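Local coordinates for replicase polyprotein 1a (PDB 3LD1), which is cleaved into the non-structural proteins of a coronavirus, probably serving viral replication, and is represented here by part of nsp2, at residues L326-A338 / L341-R355. The protein carries 3 engineered substitutions. Sequence-based numbering, arbitrary orientation.
Sequences LCYVFKSGDRFYA and LSGNFALHDVHCCER
Tyr-337 packs its side chain against Val-350, His-351 and Cys-352. Its CB lies 3.6 Å from His-351 O and 3.8 Å from Val-350 CG1, and rests on one face of the Phe-330 ring, toward the rim. CG anti to the carbonyl carbon (chi1 -53°) carries the ring alongside the partner backbone: His-351 O sits at the ring's edge beside CD2, which comes 3.9 Å from Cys-352 CA, and CE2 lies near Cys-352 SG in an oblique sulfur-aromatic contact. At the tip, OH sits over the centre of the Arg-335 guanidinium, whose NH2 reaches a water that also donates to Cys-353 O. Tyrosine suits this place: its apolar CB and ring match Val-350 and Phe-330, and its hydroxyl ends over the guanidinium. Next along the strand, Ala-338 and His-351 form an antiparallel hydrogen-bonded pair, N to O in both directions (each 2.9 Å).

The strands form a meander of two antiparallel hairpins, 325-332 with 335-342 and 335-342 with 345-355, each with a type II' turn whose second residue, Gly-333 or Gly-343, readily adopts the positive phi required.

On the sheet face bearing Phe-336, Ala-338 and Cys-353, small groups permit close approach: Ala-338 CB meets Cys-353 SG at 3.5 Å. Farther out, Arg-355 bends at chi3, and one face of its guanidinium meets the edge of the Phe-336 ring, CE1 lying 3.6 Å from NH2, with the two planes 89° apart; the long, flat-ended chain can reach the ring from its exposed position. Between strands 325-332 and 335-342, Leu-341 CB and CD1 both lie 4.0 Å from Tyr-328 CB, an apolar contact suited to a branched aliphatic residue, while Tyr-328 OH is hydrogen-bonded to Glu-314 O.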
ATOM      1  N   LEU A 326       0.866 -35.104   5.618  1.00 38.85           N
ATOM      2  CA  LEU A 326      -0.180 -35.185   6.625  1.00 40.19           C
ATOM      3  C   LEU A 326      -1.292 -34.257   6.223  1.00 41.85           C
ATOM      4  O   LEU A 326      -1.111 -33.020   6.198  1.00 42.46           O
ATOM      5  CB  LEU A 326       0.309 -34.772   7.985  1.00 39.50           C
ATOM      6  CG  LEU A 326      -0.072 -35.594   9.213  1.00 43.85           C
ATOM      7  CD1 LEU A 326      -0.103 -34.696  10.453  1.00 45.22           C
ATOM      8  CD2 LEU A 326      -1.373 -36.349   9.104  1.00 43.61           C
ATOM      9  N   CYS A 327      -2.434 -34.851   5.842  1.00 41.58           N
ATOM     10  CA  CYS A 327      -3.549 -34.074   5.377  1.00 40.67           C
ATOM     11  C   CYS A 327      -4.728 -34.210   6.333  1.00 40.26           C
ATOM     12  O   CYS A 327      -4.705 -35.001   7.266  1.00 40.37           O
ATOM     13  CB  CYS A 327      -3.965 -34.521   3.987  1.00 41.16           C
ATOM     14  SG  CYS A 327      -2.795 -34.311   2.675  1.00 41.27           S
ATOM     15  N   TYR A 328      -5.737 -33.390   6.109  1.00 39.79           N
ATOM     16  CA  TYR A 328      -7.006 -33.461   6.779  1.00 38.92           C
ATOM     17  C   TYR A 328      -7.915 -34.122   5.795  1.00 40.37           C
ATOM     18  O   TYR A 328      -7.875 -33.850   4.575  1.00 40.07           O
ATOM     19  CB  TYR A 328      -7.543 -32.078   6.970  1.00 37.86           C
ATOM     20  CG  TYR A 328      -8.900 -32.004   7.643  1.00 39.26           C
ATOM     21  CD1 TYR A 328      -9.033 -32.280   9.017  1.00 33.84           C
ATOM     22  CD2 TYR A 328     -10.063 -31.634   6.904  1.00 36.21           C
ATOM     23  CE1 TYR A 328     -10.273 -32.206   9.624  1.00 40.89           C
ATOM     24  CE2 TYR A 328     -11.304 -31.549   7.510  1.00 34.67           C
ATOM     25  CZ  TYR A 328     -11.412 -31.834   8.873  1.00 39.18           C
ATOM     26  OH  TYR A 328     -12.629 -31.730   9.522  1.00 38.22           O
ATOM     27  N   VAL A 329      -8.800 -34.936   6.346  1.00 41.82           N
ATOM     28  CA  VAL A 329      -9.618 -35.801   5.565  1.00 43.68           C
ATOM     29  C   VAL A 329     -11.007 -35.727   6.252  1.00 45.82           C
ATOM     30  O   VAL A 329     -11.127 -35.768   7.487  1.00 45.60           O
ATOM     31  CB  VAL A 329      -8.860 -37.166   5.528  1.00 43.91           C
ATOM     32  CG1 VAL A 329      -9.308 -38.183   6.568  1.00 41.77           C
ATOM     33  CG2 VAL A 329      -8.777 -37.688   4.232  1.00 45.03           C
ATOM     34  N   PHE A 330     -12.056 -35.561   5.456  1.00 47.48           N
ATOM     35  CA  PHE A 330     -13.388 -35.519   5.979  1.00 48.52           C
ATOM     36  C   PHE A 330     -14.371 -36.241   5.068  1.00 51.02           C
ATOM     37  O   PHE A 330     -14.105 -36.393   3.904  1.00 52.33           O
ATOM     38  CB  PHE A 330     -13.821 -34.071   6.211  1.00 47.95           C
ATOM     39  CG  PHE A 330     -13.906 -33.216   4.977  1.00 43.50           C
ATOM     40  CD1 PHE A 330     -12.790 -32.565   4.495  1.00 44.61           C
ATOM     41  CD2 PHE A 330     -15.132 -32.976   4.369  1.00 43.71           C
ATOM     42  CE1 PHE A 330     -12.878 -31.698   3.396  1.00 44.32           C
ATOM     43  CE2 PHE A 330     -15.263 -32.104   3.258  1.00 41.74           C
ATOM     44  CZ  PHE A 330     -14.129 -31.482   2.769  1.00 45.03           C
ATOM     45  N   LYS A 331     -15.513 -36.654   5.635  1.00 53.86           N
ATOM     46  CA  LYS A 331     -16.637 -37.331   4.965  1.00 54.29           C
ATOM     47  C   LYS A 331     -17.832 -36.360   4.736  1.00 55.57           C
ATOM     48  O   LYS A 331     -18.172 -35.548   5.581  1.00 54.88           O
ATOM     49  CB  LYS A 331     -17.076 -38.507   5.848  1.00 54.85           C
ATOM     50  CG  LYS A 331     -17.767 -39.683   5.137  1.00 54.20           C
ATOM     51  CD  LYS A 331     -18.392 -40.724   6.113  1.00 54.11           C
ATOM     52  CE  LYS A 331     -19.190 -41.832   5.294  1.00 56.05           C
ATOM     53  NZ  LYS A 331     -20.022 -42.762   6.118  1.00 54.48           N
ATOM     54  N   SER A 332     -18.457 -36.443   3.573  1.00 57.81           N
ATOM     55  CA  SER A 332     -19.489 -35.502   3.164  1.00 60.08           C
ATOM     56  C   SER A 332     -20.589 -36.266   2.424  1.00 61.43           C
ATOM     57  O   SER A 332     -20.465 -36.532   1.206  1.00 61.58           O
ATOM     58  CB  SER A 332     -18.884 -34.445   2.253  1.00 59.89           C
ATOM     59  OG  SER A 332     -19.547 -33.230   2.452  1.00 60.16           O
ATOM     60  N   GLY A 333     -21.637 -36.645   3.171  1.00 62.05           N
ATOM     61  CA  GLY A 333     -22.542 -37.654   2.696  1.00 62.99           C
ATOM     62  C   GLY A 333     -21.801 -38.985   2.645  1.00 65.14           C
ATOM     63  O   GLY A 333     -21.187 -39.447   3.662  1.00 64.67           O
ATOM     64  N   ASP A 334     -21.827 -39.634   1.468  1.00 66.23           N
ATOM     65  CA  ASP A 334     -21.222 -40.989   1.410  1.00 66.64           C
ATOM     66  C   ASP A 334     -19.785 -40.892   0.976  1.00 65.27           C
ATOM     67  O   ASP A 334     -19.083 -41.915   1.010  1.00 66.49           O
ATOM     68  CB  ASP A 334     -21.960 -41.982   0.492  1.00 67.56           C
ATOM     69  CG  ASP A 334     -23.462 -41.640   0.287  1.00 73.17           C
ATOM     70  OD1 ASP A 334     -23.874 -41.648  -0.912  1.00 79.35           O
ATOM     71  OD2 ASP A 334     -24.218 -41.363   1.279  1.00 74.91           O
ATOM     72  N   ARG A 335     -19.368 -39.674   0.601  1.00 62.60           N
ATOM     73  CA  ARG A 335     -18.082 -39.382  -0.039  1.00 60.44           C
ATOM     74  C   ARG A 335     -17.009 -38.827   0.907  1.00 58.34           C
ATOM     75  O   ARG A 335     -17.306 -38.173   1.898  1.00 56.92           O
ATOM     76  CB  ARG A 335     -18.283 -38.316  -1.103  1.00 60.45           C
ATOM     77  CG  ARG A 335     -19.471 -38.543  -1.975  1.00 61.90           C
ATOM     78  CD  ARG A 335     -19.057 -39.336  -3.132  1.00 61.39           C
ATOM     79  NE  ARG A 335     -17.966 -38.604  -3.741  1.00 63.24           N
ATOM     80  CZ  ARG A 335     -18.097 -37.562  -4.555  1.00 61.96           C
ATOM     81  NH1 ARG A 335     -19.305 -37.123  -4.921  1.00 64.63           N
ATOM     82  NH2 ARG A 335     -17.008 -36.973  -5.020  1.00 60.73           N
ATOM     83  N   PHE A 336     -15.749 -39.015   0.519  1.00 56.05           N
ATOM     84  CA  PHE A 336     -14.638 -38.507   1.285  1.00 52.46           C
ATOM     85  C   PHE A 336     -13.855 -37.454   0.591  1.00 51.09           C
ATOM     86  O   PHE A 336     -13.754 -37.408  -0.634  1.00 50.18           O
ATOM     87  CB  PHE A 336     -13.698 -39.616   1.638  1.00 52.33           C
ATOM     88  CG  PHE A 336     -14.185 -40.495   2.733  1.00 53.01           C
ATOM     89  CD1 PHE A 336     -14.842 -41.705   2.439  1.00 54.81           C
ATOM     90  CD2 PHE A 336     -14.004 -40.130   4.061  1.00 55.50           C
ATOM     91  CE1 PHE A 336     -15.316 -42.567   3.474  1.00 56.89           C
ATOM     92  CE2 PHE A 336     -14.491 -40.971   5.139  1.00 60.29           C
ATOM     93  CZ  PHE A 336     -15.141 -42.202   4.844  1.00 56.40           C
ATOM     94  N   TYR A 337     -13.240 -36.623   1.415  1.00 49.55           N
ATOM     95  CA  TYR A 337     -12.363 -35.611   0.893  1.00 49.12           C
ATOM     96  C   TYR A 337     -11.075 -35.352   1.695  1.00 47.99           C
ATOM     97  O   TYR A 337     -10.963 -35.701   2.873  1.00 46.80           O
ATOM     98  CB  TYR A 337     -13.137 -34.348   0.727  1.00 48.85           C
ATOM     99  CG  TYR A 337     -14.364 -34.537  -0.066  1.00 48.87           C
ATOM    100  CD1 TYR A 337     -15.567 -34.887   0.565  1.00 50.61           C
ATOM    101  CD2 TYR A 337     -14.368 -34.318  -1.454  1.00 47.31           C
ATOM    102  CE1 TYR A 337     -16.745 -35.006  -0.157  1.00 48.28           C
ATOM    103  CE2 TYR A 337     -15.534 -34.440  -2.173  1.00 48.16           C
ATOM    104  CZ  TYR A 337     -16.717 -34.776  -1.504  1.00 49.10           C
ATOM    105  OH  TYR A 337     -17.900 -34.918  -2.185  1.00 54.24           O
ATOM    106  N   ALA A 338     -10.103 -34.753   1.014  1.00 46.32           N
ATOM    107  CA  ALA A 338      -8.868 -34.404   1.687  1.00 45.46           C
ATOM    108  C   ALA A 338      -8.555 -32.925   1.501  1.00 44.39           C
ATOM    109  O   ALA A 338      -8.949 -32.297   0.465  1.00 43.87           O
ATOM    110  CB  ALA A 338      -7.722 -35.235   1.163  1.00 45.36           C
ATOM    111  N   LEU A 341      -3.498 -29.396   5.725  1.00 34.42           N
ATOM    112  CA  LEU A 341      -3.706 -29.151   7.147  1.00 34.90           C
ATOM    113  C   LEU A 341      -2.493 -28.556   7.806  1.00 36.02           C
ATOM    114  O   LEU A 341      -1.377 -29.031   7.554  1.00 36.07           O
ATOM    115  CB  LEU A 341      -3.989 -30.502   7.845  1.00 35.30           C
ATOM    116  CG  LEU A 341      -4.361 -30.663   9.342  1.00 34.20           C
ATOM    117  CD1 LEU A 341      -5.615 -29.877   9.735  1.00 33.22           C
ATOM    118  CD2 LEU A 341      -4.488 -32.166   9.866  1.00 34.33           C
ATOM    119  N   SER A 342      -2.706 -27.591   8.712  1.00 36.54           N
ATOM    120  CA  SER A 342      -1.638 -27.074   9.580  1.00 35.23           C
ATOM    121  C   SER A 342      -2.201 -27.043  10.995  1.00 35.57           C
ATOM    122  O   SER A 342      -3.180 -26.304  11.241  1.00 34.22           O
ATOM    123  CB  SER A 342      -1.310 -25.677   9.099  1.00 35.43           C
ATOM    124  OG  SER A 342      -0.581 -24.959  10.067  1.00 36.73           O
ATOM    125  N   GLY A 343      -1.646 -27.854  11.921  1.00 36.18           N
ATOM    126  CA  GLY A 343      -2.204 -27.935  13.293  1.00 35.91           C
ATOM    127  C   GLY A 343      -3.667 -28.371  13.122  1.00 38.79           C
ATOM    128  O   GLY A 343      -3.924 -29.469  12.612  1.00 38.87           O
ATOM    129  N   ASN A 344      -4.618 -27.479  13.466  1.00 40.26           N
ATOM    130  CA  ASN A 344      -6.070 -27.690  13.457  1.00 40.54           C
ATOM    131  C   ASN A 344      -6.694 -26.707  12.493  1.00 40.41           C
ATOM    132  O   ASN A 344      -7.833 -26.266  12.618  1.00 41.06           O
ATOM    133  CB  ASN A 344      -6.689 -27.486  14.845  1.00 41.70           C
ATOM    134  CG  ASN A 344      -6.483 -28.699  15.814  1.00 43.64           C
ATOM    135  OD1 ASN A 344      -6.312 -28.531  17.009  1.00 44.91           O
ATOM    136  ND2 ASN A 344      -6.530 -29.883  15.300  1.00 47.36           N
ATOM    137  N   PHE A 345      -5.922 -26.313  11.526  1.00 40.48           N
ATOM    138  CA  PHE A 345      -6.410 -25.394  10.538  1.00 40.02           C
ATOM    139  C   PHE A 345      -6.427 -26.147   9.143  1.00 39.46           C
ATOM    140  O   PHE A 345      -5.424 -26.771   8.713  1.00 39.71           O
ATOM    141  CB  PHE A 345      -5.535 -24.152  10.556  1.00 40.21           C
ATOM    142  CG  PHE A 345      -6.191 -22.940   9.920  1.00 42.33           C
ATOM    143  CD1 PHE A 345      -5.795 -22.494   8.682  1.00 44.71           C
ATOM    144  CD2 PHE A 345      -7.204 -22.252  10.573  1.00 41.61           C
ATOM    145  CE1 PHE A 345      -6.412 -21.354   8.092  1.00 45.56           C
ATOM    146  CE2 PHE A 345      -7.814 -21.162  10.000  1.00 42.05           C
ATOM    147  CZ  PHE A 345      -7.397 -20.709   8.765  1.00 44.01           C
ATOM    148  N   ALA A 346      -7.569 -26.139   8.472  1.00 38.06           N
ATOM    149  CA  ALA A 346      -7.662 -26.809   7.191  1.00 38.96           C
ATOM    150  C   ALA A 346      -7.796 -25.740   6.151  1.00 39.86           C
ATOM    151  O   ALA A 346      -8.556 -24.744   6.320  1.00 40.75           O
ATOM    152  CB  ALA A 346      -8.846 -27.734   7.139  1.00 36.68           C
ATOM    153  N   LEU A 347      -7.047 -25.900   5.088  1.00 39.75           N
ATOM    154  CA  LEU A 347      -7.122 -24.931   3.998  1.00 40.30           C
ATOM    155  C   LEU A 347      -8.159 -25.355   2.982  1.00 40.88           C
ATOM    156  O   LEU A 347      -8.557 -26.504   2.970  1.00 40.22           O
ATOM    157  CB  LEU A 347      -5.803 -24.954   3.312  1.00 40.73           C
ATOM    158  CG  LEU A 347      -4.682 -24.004   3.695  1.00 41.13           C
ATOM    159  CD1 LEU A 347      -4.574 -23.507   5.195  1.00 41.55           C
ATOM    160  CD2 LEU A 347      -3.468 -24.671   3.259  1.00 36.71           C
ATOM    161  N   HIS A 348      -8.597 -24.467   2.100  1.00 41.71           N
ATOM    162  CA  HIS A 348      -9.702 -24.914   1.258  1.00 42.94           C
ATOM    163  C   HIS A 348      -9.294 -25.590  -0.096  1.00 44.18           C
ATOM    164  O   HIS A 348     -10.109 -25.617  -1.033  1.00 45.23           O
ATOM    165  CB  HIS A 348     -10.698 -23.787   1.023  1.00 43.13           C
ATOM    166  CG  HIS A 348     -11.187 -23.135   2.271  1.00 42.76           C
ATOM    167  ND1 HIS A 348     -11.511 -21.799   2.322  1.00 45.61           N
ATOM    168  CD2 HIS A 348     -11.435 -23.628   3.501  1.00 41.70           C
ATOM    169  CE1 HIS A 348     -11.944 -21.493   3.533  1.00 42.77           C
ATOM    170  NE2 HIS A 348     -11.878 -22.582   4.275  1.00 43.79           N
ATOM    171  N   ASP A 349      -8.085 -26.152  -0.222  1.00 42.87           N
ATOM    172  CA  ASP A 349      -7.791 -26.824  -1.470  1.00 43.66           C
ATOM    173  C   ASP A 349      -8.309 -28.249  -1.572  1.00 44.22           C
ATOM    174  O   ASP A 349      -7.528 -29.209  -1.660  1.00 44.99           O
ATOM    175  CB  ASP A 349      -6.335 -26.721  -1.798  1.00 43.63           C
ATOM    176  CG  ASP A 349      -5.880 -25.298  -1.775  1.00 46.25           C
ATOM    177  OD1 ASP A 349      -5.801 -24.766  -0.667  1.00 48.88           O
ATOM    178  OD2 ASP A 349      -5.651 -24.687  -2.844  1.00 49.98           O
ATOM    179  N   VAL A 350      -9.636 -28.375  -1.598  1.00 43.42           N
ATOM    180  CA  VAL A 350     -10.250 -29.647  -1.383  1.00 43.41           C
ATOM    181  C   VAL A 350     -10.041 -30.598  -2.565  1.00 44.09           C
ATOM    182  O   VAL A 350     -10.347 -30.248  -3.681  1.00 43.61           O
ATOM    183  CB  VAL A 350     -11.748 -29.498  -1.040  1.00 43.48           C
ATOM    184  CG1 VAL A 350     -12.338 -30.891  -0.724  1.00 43.28           C
ATOM    185  CG2 VAL A 350     -11.946 -28.619   0.166  1.00 42.01           C
ATOM    186  N   HIS A 351      -9.503 -31.796  -2.299  1.00 45.13           N
ATOM    187  CA  HIS A 351      -9.439 -32.864  -3.304  1.00 45.63           C
ATOM    188  C   HIS A 351     -10.358 -34.075  -2.983  1.00 46.75           C
ATOM    189  O   HIS A 351     -10.594 -34.397  -1.821  1.00 46.93           O
ATOM    190  CB  HIS A 351      -7.987 -33.301  -3.496  1.00 45.48           C
ATOM    191  CG  HIS A 351      -7.099 -32.246  -4.117  1.00 45.66           C
ATOM    192  ND1 HIS A 351      -6.867 -31.023  -3.528  1.00 46.93           N
ATOM    193  CD2 HIS A 351      -6.370 -32.245  -5.270  1.00 45.48           C
ATOM    194  CE1 HIS A 351      -6.051 -30.309  -4.297  1.00 46.56           C
ATOM    195  NE2 HIS A 351      -5.757 -31.013  -5.377  1.00 41.24           N
ATOM    196  N   CYS A 352     -10.861 -34.766  -4.008  1.00 47.92           N
ATOM    197  CA  CYS A 352     -11.665 -35.948  -3.785  1.00 48.77           C
ATOM    198  C   CYS A 352     -10.822 -37.105  -3.356  1.00 49.92           C
ATOM    199  O   CYS A 352      -9.653 -37.235  -3.790  1.00 48.84           O
ATOM    200  CB  CYS A 352     -12.342 -36.372  -5.057  1.00 48.91           C
ATOM    201  SG  CYS A 352     -13.344 -35.107  -5.783  1.00 53.32           S
ATOM    202  N   CYS A 353     -11.461 -37.961  -2.546  1.00 51.04           N
ATOM    203  CA  CYS A 353     -10.925 -39.277  -2.144  1.00 53.06           C
ATOM    204  C   CYS A 353     -11.844 -40.515  -2.455  1.00 55.57           C
ATOM    205  O   CYS A 353     -13.078 -40.399  -2.564  1.00 55.38           O
ATOM    206  CB  CYS A 353     -10.631 -39.245  -0.619  1.00 53.43           C
ATOM    207  SG  CYS A 353      -9.189 -38.169  -0.120  1.00 47.16           S
ATOM    208  N   GLU A 354     -11.237 -41.699  -2.546  1.00 58.38           N
ATOM    209  CA  GLU A 354     -11.977 -42.973  -2.671  1.00 60.59           C
ATOM    210  C   GLU A 354     -11.569 -43.781  -1.511  1.00 61.84           C
ATOM    211  O   GLU A 354     -10.377 -43.781  -1.156  1.00 61.56           O
ATOM    212  CB  GLU A 354     -11.405 -43.768  -3.802  1.00 60.61           C
ATOM    213  CG  GLU A 354     -12.322 -44.209  -4.847  1.00 63.77           C
ATOM    214  CD  GLU A 354     -11.506 -44.351  -6.102  1.00 66.79           C
ATOM    215  OE1 GLU A 354     -11.836 -43.712  -7.129  1.00 69.22           O
ATOM    216  OE2 GLU A 354     -10.463 -45.038  -6.014  1.00 67.62           O
ATOM    217  N   ARG A 355     -12.504 -44.539  -0.959  1.00 64.13           N
ATOM    218  CA  ARG A 355     -12.117 -45.571  -0.011  1.00 66.59           C
ATOM    219  C   ARG A 355     -11.384 -46.683  -0.788  1.00 67.73           C
ATOM    220  O   ARG A 355     -11.758 -46.993  -1.928  1.00 67.67           O
ATOM    221  CB  ARG A 355     -13.332 -46.089   0.744  1.00 66.61           C
ATOM    222  CG  ARG A 355     -13.013 -46.523   2.182  1.00 69.61           C
ATOM    223  CD  ARG A 355     -14.279 -47.056   2.833  1.00 75.05           C
ATOM    224  NE  ARG A 355     -15.421 -46.285   2.325  1.00 79.37           N
ATOM    225  CZ  ARG A 355     -16.521 -45.999   3.018  1.00 80.01           C
ATOM    226  NH1 ARG A 355     -16.652 -46.439   4.272  1.00 79.37           N
ATOM    227  NH2 ARG A 355     -17.484 -45.274   2.440  1.00 79.74           N
TER
HETATM  228  O   HOH W   1       0.128 -31.238   7.787  1.00 39.73           O
HETATM  229  O   HOH W   2     -14.667 -37.995  -3.584  1.00 55.67           O
HETATM  230  O   HOH W   3     -15.167 -40.730  -1.105  1.00 48.19           O